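Local atomic coordinates of endoglucanase E-5 (Thermobifida fusca, PDB entry 2CKS), a protein that hydrolyses internal beta-1,4-glucosidic linkages in cellulose, lichenin and cereal beta-glucans through this family 5 catalytic domain. Residues Asp49-Ala52 with Tyr53-Ala57; Ser291-Ala295 with Ser296-Val300; Trp38-His41 with Cys42-Asp45. All coordinates share one frame; numbering follows the deposited sequence.

Contact 1 of 3, residues Asp49-Ala52 with Tyr53-Ala57; sequences DALA and YDWKA. With ZN (zinc ion), chain D.
The carboxylate of D49 and the ring of Y53 lie side by side and point the same way, their planes 39° apart. CE1 of Y53 lies 3.6 Å from CG of D49. CD2 of Y53 lies 3.9 Å from CB of A52, so A52 flanks the ring there. The W55 indole lies obliquely against L51, with CE3 of W55 4.1 Å from CD1 of L51. The indole meets Y267 edge-to-face and has a cation-pi contact with R301, and its NE1 donates to W288 O.

CD1 of L51 also reaches CB of A57 at 3.6 Å. CG is anti to the backbone N (chi1 179°), and chi2 of 61° then turns CD1 to A57.

Towards its end helix 45-54 widens. N of Y53 makes a normal i to i+4 hydrogen bond to O of D49. O of A50 takes two donors, D54 N and W55 N, and the second gives a pi-type turn. A57 N then donates to O of L51 at 3.2 Å, just after K56 turns to positive phi. One water joins O of A52 to O of A57.

With W55 replaced by an alanine, R301 and Y267 would probably lose their aromatic partner, and W288 O its indole N-H donor.

OD1 of D49 binds zinc at 2.0 Å, while OD2 forms a salt bridge with R92. The cation and the arginine probably stabilise the ionised carboxylate.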
ATOM      1  N   ASP A  49     -15.304   7.791   6.535  1.00  5.98           N
ATOM      2  CA  ASP A  49     -15.622   7.869   7.953  1.00  6.15           C
ATOM      3  C   ASP A  49     -15.764   6.465   8.524  1.00  6.10           C
ATOM      4  O   ASP A  49     -15.279   6.184   9.601  1.00  6.46           O
ATOM      5  CB  ASP A  49     -16.925   8.630   8.202  1.00  6.10           C
ATOM      6  CG  ASP A  49     -16.788  10.127   8.026  1.00  7.17           C
ATOM      7  OD1 ASP A  49     -17.814  10.823   8.234  1.00  8.37           O
ATOM      8  OD2 ASP A  49     -15.730  10.690   7.693  1.00  7.88           O
ATOM      9  N   ALA A  50     -16.423   5.575   7.790  1.00  5.94           N
ATOM     10  CA  ALA A  50     -16.596   4.204   8.246  1.00  6.05           C
ATOM     11  C   ALA A  50     -15.239   3.520   8.415  1.00  6.24           C
ATOM     12  O   ALA A  50     -14.978   2.872   9.426  1.00  6.30           O
ATOM     13  CB  ALA A  50     -17.450   3.441   7.261  1.00  6.11           C
ATOM     14  N   LEU A  51     -14.364   3.679   7.428  1.00  6.15           N
ATOM     15  CA  LEU A  51     -13.057   3.050   7.482  1.00  6.40           C
ATOM     16  C   LEU A  51     -12.270   3.502   8.718  1.00  6.36           C
ATOM     17  O   LEU A  51     -11.618   2.688   9.372  1.00  6.07           O
ATOM     18  CB  LEU A  51     -12.268   3.361   6.206  1.00  6.31           C
ATOM     19  CG  LEU A  51     -10.856   2.780   6.111  1.00  7.80           C
ATOM     20  CD1 LEU A  51     -10.907   1.265   6.174  1.00  6.97           C
ATOM     21  CD2 LEU A  51     -10.177   3.270   4.836  1.00  9.10           C
ATOM     22  N   ALA A  52     -12.338   4.790   9.036  1.00  6.72           N
ATOM     23  CA  ALA A  52     -11.549   5.353  10.129  1.00  7.43           C
ATOM     24  C   ALA A  52     -12.188   5.060  11.475  1.00  7.95           C
ATOM     25  O   ALA A  52     -11.535   4.556  12.389  1.00  8.69           O
ATOM     26  CB  ALA A  52     -11.392   6.859   9.940  1.00  7.40           C
ATOM     27  N   TYR A  53     -13.475   5.379  11.592  1.00  8.50           N
ATOM     28  CA  TYR A  53     -14.145   5.396  12.892  1.00  9.27           C
ATOM     29  C   TYR A  53     -14.760   4.060  13.286  1.00  9.86           C
ATOM     30  O   TYR A  53     -14.850   3.767  14.470  1.00 10.66           O
ATOM     31  CB  TYR A  53     -15.247   6.456  12.913  1.00  9.61           C
ATOM     32  CG  TYR A  53     -14.858   7.843  12.446  1.00 10.16           C
ATOM     33  CD1 TYR A  53     -15.777   8.632  11.756  1.00 12.82           C
ATOM     34  CD2 TYR A  53     -13.596   8.384  12.707  1.00 11.73           C
ATOM     35  CE1 TYR A  53     -15.455   9.907  11.327  1.00 13.00           C
ATOM     36  CE2 TYR A  53     -13.264   9.665  12.274  1.00 11.99           C
ATOM     37  CZ  TYR A  53     -14.197  10.420  11.592  1.00 12.97           C
ATOM     38  OH  TYR A  53     -13.884  11.692  11.154  1.00 14.11           O
ATOM     39  N   ASP A  54     -15.240   3.287  12.311  1.00  9.52           N
ATOM     40  CA  ASP A  54     -15.895   2.008  12.595  1.00  9.99           C
ATOM     41  C   ASP A  54     -14.947   0.826  12.416  1.00  9.53           C
ATOM     42  O   ASP A  54     -14.862  -0.052  13.281  1.00 10.33           O
ATOM     43  CB  ASP A  54     -17.124   1.818  11.707  1.00  9.88           C
ATOM     44  CG  ASP A  54     -18.162   2.895  11.900  0.60 11.57           C
ATOM     45  OD1 ASP A  54     -18.215   3.500  12.995  0.60 14.80           O
ATOM     46  OD2 ASP A  54     -18.974   3.198  11.003  0.60 13.78           O
ATOM     47  N   TRP A  55     -14.245   0.793  11.286  1.00  8.79           N
ATOM     48  CA  TRP A  55     -13.291  -0.279  11.009  1.00  8.35           C
ATOM     49  C   TRP A  55     -12.013  -0.145  11.832  1.00  8.59           C
ATOM     50  O   TRP A  55     -11.311  -1.126  12.021  1.00  8.34           O
ATOM     51  CB  TRP A  55     -12.916  -0.314   9.523  1.00  7.80           C
ATOM     52  CG  TRP A  55     -13.999  -0.780   8.581  1.00  7.80           C
ATOM     53  CD1 TRP A  55     -15.318  -0.416   8.578  1.00  8.20           C
ATOM     54  CD2 TRP A  55     -13.829  -1.656   7.470  1.00  6.54           C
ATOM     55  NE1 TRP A  55     -15.976  -1.042   7.549  1.00  8.78           N
ATOM     56  CE2 TRP A  55     -15.086  -1.810   6.852  1.00  7.32           C
ATOM     57  CE3 TRP A  55     -12.740  -2.353   6.941  1.00  7.65           C
ATOM     58  CZ2 TRP A  55     -15.275  -2.623   5.732  1.00  7.14           C
ATOM     59  CZ3 TRP A  55     -12.934  -3.153   5.825  1.00  7.62           C
ATOM     60  CH2 TRP A  55     -14.188  -3.282   5.235  1.00  7.48           C
ATOM     61  N   LYS A  56     -11.708   1.073  12.275  1.00  8.46           N
ATOM     62  CA  LYS A  56     -10.510   1.366  13.072  1.00  9.05           C
ATOM     63  C   LYS A  56      -9.220   1.130  12.300  1.00  8.67           C
ATOM     64  O   LYS A  56      -8.223   0.695  12.866  1.00  9.02           O
ATOM     65  CB  LYS A  56     -10.480   0.563  14.388  1.00  9.60           C
ATOM     66  CG  LYS A  56     -11.749   0.665  15.212  1.00 12.02           C
ATOM     67  CD  LYS A  56     -12.126   2.110  15.500  1.00 14.68           C
ATOM     68  CE  LYS A  56     -12.999   2.232  16.744  0.50 14.89           C
ATOM     69  NZ  LYS A  56     -13.589   3.594  16.883  0.50 15.85           N
ATOM     70  N   ALA A  57      -9.242   1.395  11.000  1.00  7.61           N
ATOM     71  CA  ALA A  57      -8.017   1.351  10.198  1.00  7.30           C
ATOM     72  C   ALA A  57      -7.035   2.407  10.685  1.00  6.41           C
ATOM     73  O   ALA A  57      -7.445   3.482  11.099  1.00  6.86           O
ATOM     74  CB  ALA A  57      -8.336   1.578   8.745  1.00  7.25           C
TER
HETATM   75 ZN    ZN D1432     -17.787  12.722   7.693  1.00  9.06          ZN
HETATM   76  O   HOH W   1      -8.947   5.001  12.820  1.00  7.20           O

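Contact 2 of 3, residues Ser291-Ala295 with Ser296-Val300; sequences SSLKA and SGQWV
L293 and Q298 meet because of how each chain turns at its first bonds. CG of L293 stands anti to its carbonyl carbon (chi1 -55°), and with CD1 in turn anti to CA, this brings CD1 alongside Q298. Q298 leaves with CG opposite its backbone N and then bends at chi2 (50°), folding the amide back towards the leucine. The two chains pass at a slant, and OE1 of Q298 lies 3.4 Å from CD1 of L293. The other end of the amide, NE2, hydrogen-bonds to OG of S302 one turn further on.

K294 is the N-cap residue. Its carbonyl O receives N of Q298 at 3.0 Å, with an N-H...O angle of 158°. The next hydrogen bond runs from W299 N to A295 O, also 3.0 Å. Backbone packing is close at G297, where a CB would stand only 3.1 Å from O of K294.

Side chains fasten this helix start to its surroundings. OG of S296 hydrogen-bonds to S273 O. The W299 indole stacks on F245, and its NE1 donates to OD1 of D249 on helix 245-258.

The helix start thus rests on main-chain bonds, while the lysine is anchored separately. NZ of K294 turns away from the helix and hydrogen-bonds to the carbonyl oxygens of D270, R272, A275 and F277. These four dipoles probably offset much of its positive charge.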
ATOM      1  N   SER A 291     -24.361  -6.775   6.117  1.00 11.98           N
ATOM      2  CA  SER A 291     -24.784  -7.505   4.921  1.00 11.88           C
ATOM      3  C   SER A 291     -24.155  -7.025   3.608  1.00 10.86           C
ATOM      4  O   SER A 291     -24.268  -7.704   2.590  1.00 10.87           O
ATOM      5  CB  SER A 291     -26.312  -7.452   4.793  1.00 12.39           C
ATOM      6  OG  SER A 291     -26.773  -6.124   4.614  1.00 15.76           O
ATOM      7  N   SER A 292     -23.501  -5.868   3.629  0.50 10.24           N
ATOM      8  CA  SER A 292     -22.821  -5.361   2.441  0.50  9.65           C
ATOM      9  C   SER A 292     -21.411  -5.923   2.283  0.50  9.23           C
ATOM     10  O   SER A 292     -20.773  -5.671   1.273  0.50  8.65           O
ATOM     11  CB  SER A 292     -22.737  -3.837   2.489  0.50  9.77           C
ATOM     12  OG  SER A 292     -21.865  -3.432   3.526  0.50 10.15           O
ATOM     13  N   LEU A 293     -20.916  -6.660   3.276  1.00  8.68           N
ATOM     14  CA  LEU A 293     -19.556  -7.198   3.216  1.00  8.56           C
ATOM     15  C   LEU A 293     -19.472  -8.577   2.604  1.00  8.40           C
ATOM     16  O   LEU A 293     -20.222  -9.492   2.984  1.00  8.08           O
ATOM     17  CB  LEU A 293     -18.939  -7.272   4.610  1.00  8.63           C
ATOM     18  CG  LEU A 293     -18.924  -5.972   5.403  1.00 10.23           C
ATOM     19  CD1 LEU A 293     -18.272  -6.218   6.755  1.00 12.25           C
ATOM     20  CD2 LEU A 293     -18.217  -4.866   4.646  1.00 11.96           C
ATOM     21  N   LYS A 294     -18.524  -8.739   1.689  1.00  8.01           N
ATOM     22  CA  LYS A 294     -18.123 -10.060   1.231  1.00  7.91           C
ATOM     23  C   LYS A 294     -17.419 -10.758   2.396  1.00  7.85           C
ATOM     24  O   LYS A 294     -17.084 -10.127   3.402  1.00  7.78           O
ATOM     25  CB  LYS A 294     -17.176  -9.961   0.032  1.00  7.75           C
ATOM     26  CG  LYS A 294     -17.783  -9.315  -1.214  1.00  7.25           C
ATOM     27  CD  LYS A 294     -17.146  -9.851  -2.483  1.00  7.49           C
ATOM     28  CE  LYS A 294     -17.540  -9.064  -3.725  1.00  7.03           C
ATOM     29  NZ  LYS A 294     -16.874  -7.703  -3.808  1.00  6.76           N
ATOM     30  N   ALA A 295     -17.190 -12.056   2.259  1.00  8.37           N
ATOM     31  CA  ALA A 295     -16.526 -12.832   3.307  1.00  8.35           C
ATOM     32  C   ALA A 295     -15.162 -12.247   3.686  1.00  8.44           C
ATOM     33  O   ALA A 295     -14.840 -12.126   4.867  1.00  8.28           O
ATOM     34  CB  ALA A 295     -16.378 -14.264   2.861  1.00  8.70           C
ATOM     35  N   SER A 296     -14.380 -11.862   2.678  1.00  8.45           N
ATOM     36  CA  SER A 296     -13.061 -11.263   2.893  1.00  9.12           C
ATOM     37  C   SER A 296     -13.185  -9.930   3.626  1.00  8.37           C
ATOM     38  O   SER A 296     -12.316  -9.568   4.422  1.00  8.47           O
ATOM     39  CB  SER A 296     -12.328 -11.076   1.552  1.00  9.26           C
ATOM     40  OG  SER A 296     -12.961 -10.102   0.740  1.00 13.58           O
ATOM     41  N   GLY A 297     -14.267  -9.209   3.350  1.00  8.05           N
ATOM     42  CA  GLY A 297     -14.578  -7.957   4.016  1.00  7.88           C
ATOM     43  C   GLY A 297     -14.854  -8.118   5.499  1.00  8.32           C
ATOM     44  O   GLY A 297     -14.332  -7.374   6.318  1.00  7.73           O
ATOM     45  N   GLN A 298     -15.677  -9.094   5.858  1.00  8.02           N
ATOM     46  CA  GLN A 298     -15.962  -9.345   7.265  1.00  9.10           C
ATOM     47  C   GLN A 298     -14.691  -9.788   7.988  1.00  8.50           C
ATOM     48  O   GLN A 298     -14.452  -9.383   9.118  1.00  9.36           O
ATOM     49  CB  GLN A 298     -17.072 -10.379   7.459  1.00 10.31           C
ATOM     50  CG  GLN A 298     -17.527 -10.497   8.928  1.00 13.31           C
ATOM     51  CD  GLN A 298     -17.846  -9.143   9.589  1.00 17.57           C
ATOM     52  OE1 GLN A 298     -18.854  -8.509   9.264  1.00 20.47           O
ATOM     53  NE2 GLN A 298     -16.970  -8.694  10.503  1.00 20.23           N
ATOM     54  N   TRP A 299     -13.879 -10.594   7.309  1.00  8.02           N
ATOM     55  CA  TRP A 299     -12.641 -11.118   7.869  1.00  7.65           C
ATOM     56  C   TRP A 299     -11.687  -9.981   8.192  1.00  7.60           C
ATOM     57  O   TRP A 299     -11.181  -9.903   9.301  1.00  7.66           O
ATOM     58  CB  TRP A 299     -12.007 -12.116   6.897  1.00  7.32           C
ATOM     59  CG  TRP A 299     -10.692 -12.656   7.304  1.00  8.22           C
ATOM     60  CD1 TRP A 299     -10.463 -13.749   8.079  1.00  9.72           C
ATOM     61  CD2 TRP A 299      -9.412 -12.148   6.936  1.00  8.47           C
ATOM     62  NE1 TRP A 299      -9.111 -13.953   8.227  1.00  9.55           N
ATOM     63  CE2 TRP A 299      -8.442 -12.986   7.524  1.00  9.49           C
ATOM     64  CE3 TRP A 299      -8.981 -11.075   6.152  1.00  9.41           C
ATOM     65  CZ2 TRP A 299      -7.074 -12.774   7.365  1.00  8.78           C
ATOM     66  CZ3 TRP A 299      -7.616 -10.867   5.995  1.00  8.40           C
ATOM     67  CH2 TRP A 299      -6.686 -11.709   6.604  1.00  9.50           C
ATOM     68  N   VAL A 300     -11.464  -9.074   7.245  1.00  7.21           N
ATOM     69  CA  VAL A 300     -10.504  -7.997   7.490  1.00  7.29           C
ATOM     70  C   VAL A 300     -11.018  -6.960   8.490  1.00  8.34           C
ATOM     71  O   VAL A 300     -10.247  -6.438   9.298  1.00  8.35           O
ATOM     72  CB  VAL A 300      -9.993  -7.326   6.180  1.00  6.99           C
ATOM     73  CG1 VAL A 300     -11.052  -6.430   5.541  1.00  5.97           C
ATOM     74  CG2 VAL A 300      -8.753  -6.524   6.447  1.00  6.84           C
TER

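Contact 3 of 3, residues Trp38-His41 with Cys42-Asp45; sequences WFDH and CLTD. With ZN (zinc ion), chain D.
A short 3-10 turn from F39 to L43 links helix 36-39 to T44, the N-cap of helix 45-54. C42 N donates to O of F39 at 3.2 Å. L43 N donates to O of D40 at 3.1 Å. Both donors sit well above the carbonyl planes, by 65° and 55°, in keeping with tight i to i+3 turns.

C42 is modelled in two conformers and forms the disulfide to C282. In the conformer described, SG lies above the face of the H41 ring, 4.7 Å from its centroid, a loose contact. H41 holds CG between its backbone N and carbonyl carbon (chi1 62°), which turns the imidazole back towards W38, whose O lies at its edge, in plane. The F39 ring stacks on H34.

CG2 of T44 touches O of H41 at 3.6 Å. OG1 of T44 caps a backbone N of the helix, and S47 OG hydrogen-bonds to T44 N in return, as in a capping box.

OD2 of D40 forms a salt bridge with R81. In the conformer described, OD1 of D45 binds zinc at 1.9 Å and accepts a hydrogen bond from R92; both would probably stabilise the ionised form.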
ATOM      1  N   TRP A  38     -11.470   3.781 -11.583  1.00  7.31           N
ATOM      2  CA  TRP A  38     -12.614   2.879 -11.685  1.00  7.60           C
ATOM      3  C   TRP A  38     -13.553   2.950 -10.483  1.00  7.17           C
ATOM      4  O   TRP A  38     -14.761   2.758 -10.631  1.00  7.63           O
ATOM      5  CB  TRP A  38     -12.140   1.437 -11.820  1.00  7.78           C
ATOM      6  CG  TRP A  38     -11.359   1.128 -13.043  1.00  8.50           C
ATOM      7  CD1 TRP A  38     -11.616   1.540 -14.316  1.00  9.94           C
ATOM      8  CD2 TRP A  38     -10.204   0.299 -13.114  1.00 10.13           C
ATOM      9  NE1 TRP A  38     -10.676   1.027 -15.178  1.00 10.61           N
ATOM     10  CE2 TRP A  38      -9.803   0.249 -14.461  1.00 10.71           C
ATOM     11  CE3 TRP A  38      -9.464  -0.423 -12.169  1.00 11.39           C
ATOM     12  CZ2 TRP A  38      -8.694  -0.477 -14.886  1.00 12.04           C
ATOM     13  CZ3 TRP A  38      -8.356  -1.138 -12.592  1.00 12.94           C
ATOM     14  CH2 TRP A  38      -7.985  -1.160 -13.938  1.00 12.43           C
ATOM     15  N   PHE A  39     -13.012   3.208  -9.291  1.00  7.33           N
ATOM     16  CA  PHE A  39     -13.783   3.081  -8.051  1.00  7.19           C
ATOM     17  C   PHE A  39     -13.694   4.327  -7.192  1.00  7.66           C
ATOM     18  O   PHE A  39     -13.697   4.261  -5.968  1.00  8.28           O
ATOM     19  CB  PHE A  39     -13.360   1.829  -7.274  1.00  7.25           C
ATOM     20  CG  PHE A  39     -13.617   0.567  -8.027  1.00  7.52           C
ATOM     21  CD1 PHE A  39     -14.883   0.002  -8.052  1.00  7.32           C
ATOM     22  CD2 PHE A  39     -12.603  -0.028  -8.766  1.00  7.76           C
ATOM     23  CE1 PHE A  39     -15.120  -1.147  -8.796  1.00  7.64           C
ATOM     24  CE2 PHE A  39     -12.845  -1.172  -9.500  1.00  7.89           C
ATOM     25  CZ  PHE A  39     -14.103  -1.725  -9.508  1.00  7.10           C
ATOM     26  N   ASP A  40     -13.621   5.469  -7.856  1.00  7.76           N
ATOM     27  CA  ASP A  40     -13.623   6.746  -7.181  1.00  8.40           C
ATOM     28  C   ASP A  40     -14.917   6.948  -6.415  1.00  8.37           C
ATOM     29  O   ASP A  40     -14.916   7.561  -5.351  1.00  9.10           O
ATOM     30  CB  ASP A  40     -13.491   7.858  -8.205  1.00  8.56           C
ATOM     31  CG  ASP A  40     -13.062   9.140  -7.595  1.00 10.70           C
ATOM     32  OD1 ASP A  40     -13.627  10.189  -7.985  1.00 12.94           O
ATOM     33  OD2 ASP A  40     -12.174   9.189  -6.722  1.00  9.93           O
ATOM     34  N   HIS A  41     -16.020   6.434  -6.966  1.00  8.88           N
ATOM     35  CA  HIS A  41     -17.343   6.557  -6.338  1.00  9.37           C
ATOM     36  C   HIS A  41     -17.487   5.788  -5.006  1.00  9.33           C
ATOM     37  O   HIS A  41     -18.456   6.006  -4.264  1.00  9.96           O
ATOM     38  CB  HIS A  41     -18.468   6.197  -7.348  1.00  9.84           C
ATOM     39  CG  HIS A  41     -18.416   4.788  -7.856  1.00 10.79           C
ATOM     40  ND1 HIS A  41     -17.369   4.303  -8.614  1.00 12.01           N
ATOM     41  CD2 HIS A  41     -19.288   3.761  -7.721  1.00 12.28           C
ATOM     42  CE1 HIS A  41     -17.587   3.030  -8.900  1.00 11.78           C
ATOM     43  NE2 HIS A  41     -18.746   2.678  -8.374  1.00 11.79           N
ATOM     44  N   CYS A  42     -16.533   4.902  -4.707  0.50  9.06           N
ATOM     45  CA  CYS A  42     -16.489   4.190  -3.430  0.50  8.89           C
ATOM     46  C   CYS A  42     -15.774   4.961  -2.331  0.50  8.75           C
ATOM     47  O   CYS A  42     -15.698   4.489  -1.201  0.50  9.24           O
ATOM     48  CB  CYS A  42     -15.789   2.842  -3.595  0.50  9.04           C
ATOM     49  SG  CYS A  42     -16.817   1.609  -4.399  0.50  9.05           S
ATOM     50  N   LEU A  43     -15.229   6.127  -2.665  1.00  8.20           N
ATOM     51  CA  LEU A  43     -14.449   6.918  -1.715  1.00  8.16           C
ATOM     52  C   LEU A  43     -15.189   8.216  -1.437  1.00  8.42           C
ATOM     53  O   LEU A  43     -15.075   9.185  -2.159  1.00  8.65           O
ATOM     54  CB  LEU A  43     -13.049   7.188  -2.266  1.00  8.33           C
ATOM     55  CG  LEU A  43     -12.311   5.961  -2.807  1.00  7.68           C
ATOM     56  CD1 LEU A  43     -10.987   6.374  -3.418  1.00  9.44           C
ATOM     57  CD2 LEU A  43     -12.109   4.942  -1.718  1.00  8.50           C
ATOM     58  N   THR A  44     -15.994   8.187  -0.390  1.00  8.58           N
ATOM     59  CA  THR A  44     -16.847   9.302  -0.028  1.00  8.72           C
ATOM     60  C   THR A  44     -16.642   9.661   1.427  1.00  8.22           C
ATOM     61  O   THR A  44     -15.978   8.950   2.180  1.00  7.72           O
ATOM     62  CB  THR A  44     -18.346   8.945  -0.252  1.00  8.92           C
ATOM     63  OG1 THR A  44     -18.735   7.859   0.605  1.00  9.08           O
ATOM     64  CG2 THR A  44     -18.610   8.426  -1.660  1.00  9.90           C
ATOM     65  N   ASP A  45     -17.225  10.778   1.841  0.70  8.40           N
ATOM     66  CA  ASP A  45     -17.207  11.138   3.255  0.70  8.38           C
ATOM     67  C   ASP A  45     -17.715   9.959   4.077  0.70  8.12           C
ATOM     68  O   ASP A  45     -17.084   9.557   5.052  0.70  7.89           O
ATOM     69  CB  ASP A  45     -18.075  12.374   3.514  0.70  8.70           C
ATOM     70  CG  ASP A  45     -18.457  12.521   4.978  0.70  9.59           C
ATOM     71  OD1 ASP A  45     -17.556  12.658   5.832  0.70 11.13           O
ATOM     72  OD2 ASP A  45     -19.638  12.503   5.386  0.70 13.23           O
TER
HETATM   73 ZN    ZN D1432     -17.787  12.722   7.693  1.00  9.06          ZN

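Contacts 1 and 3 follow each other along the chain, with centres about 15 Å apart. They do not pack together, but D45 of contact 3 and D49 of contact 1, one helical turn apart, bind the same zinc ion. It is distinct from the zinc held by E139 and E231. Contacts 1 and 2 do touch. CZ3 of W55 lies 3.8 Å from CG1 of V300, and CZ2 of W55 lies 3.9 Å from CD2 of L293. W55 so packs against helix 295-304 and the loop before it. Contacts 2 and 3 stay about 8 Å apart at their nearest atoms. The F39 side chain of contact 3 is about 12 Å from that of E231, the probable nucleophile.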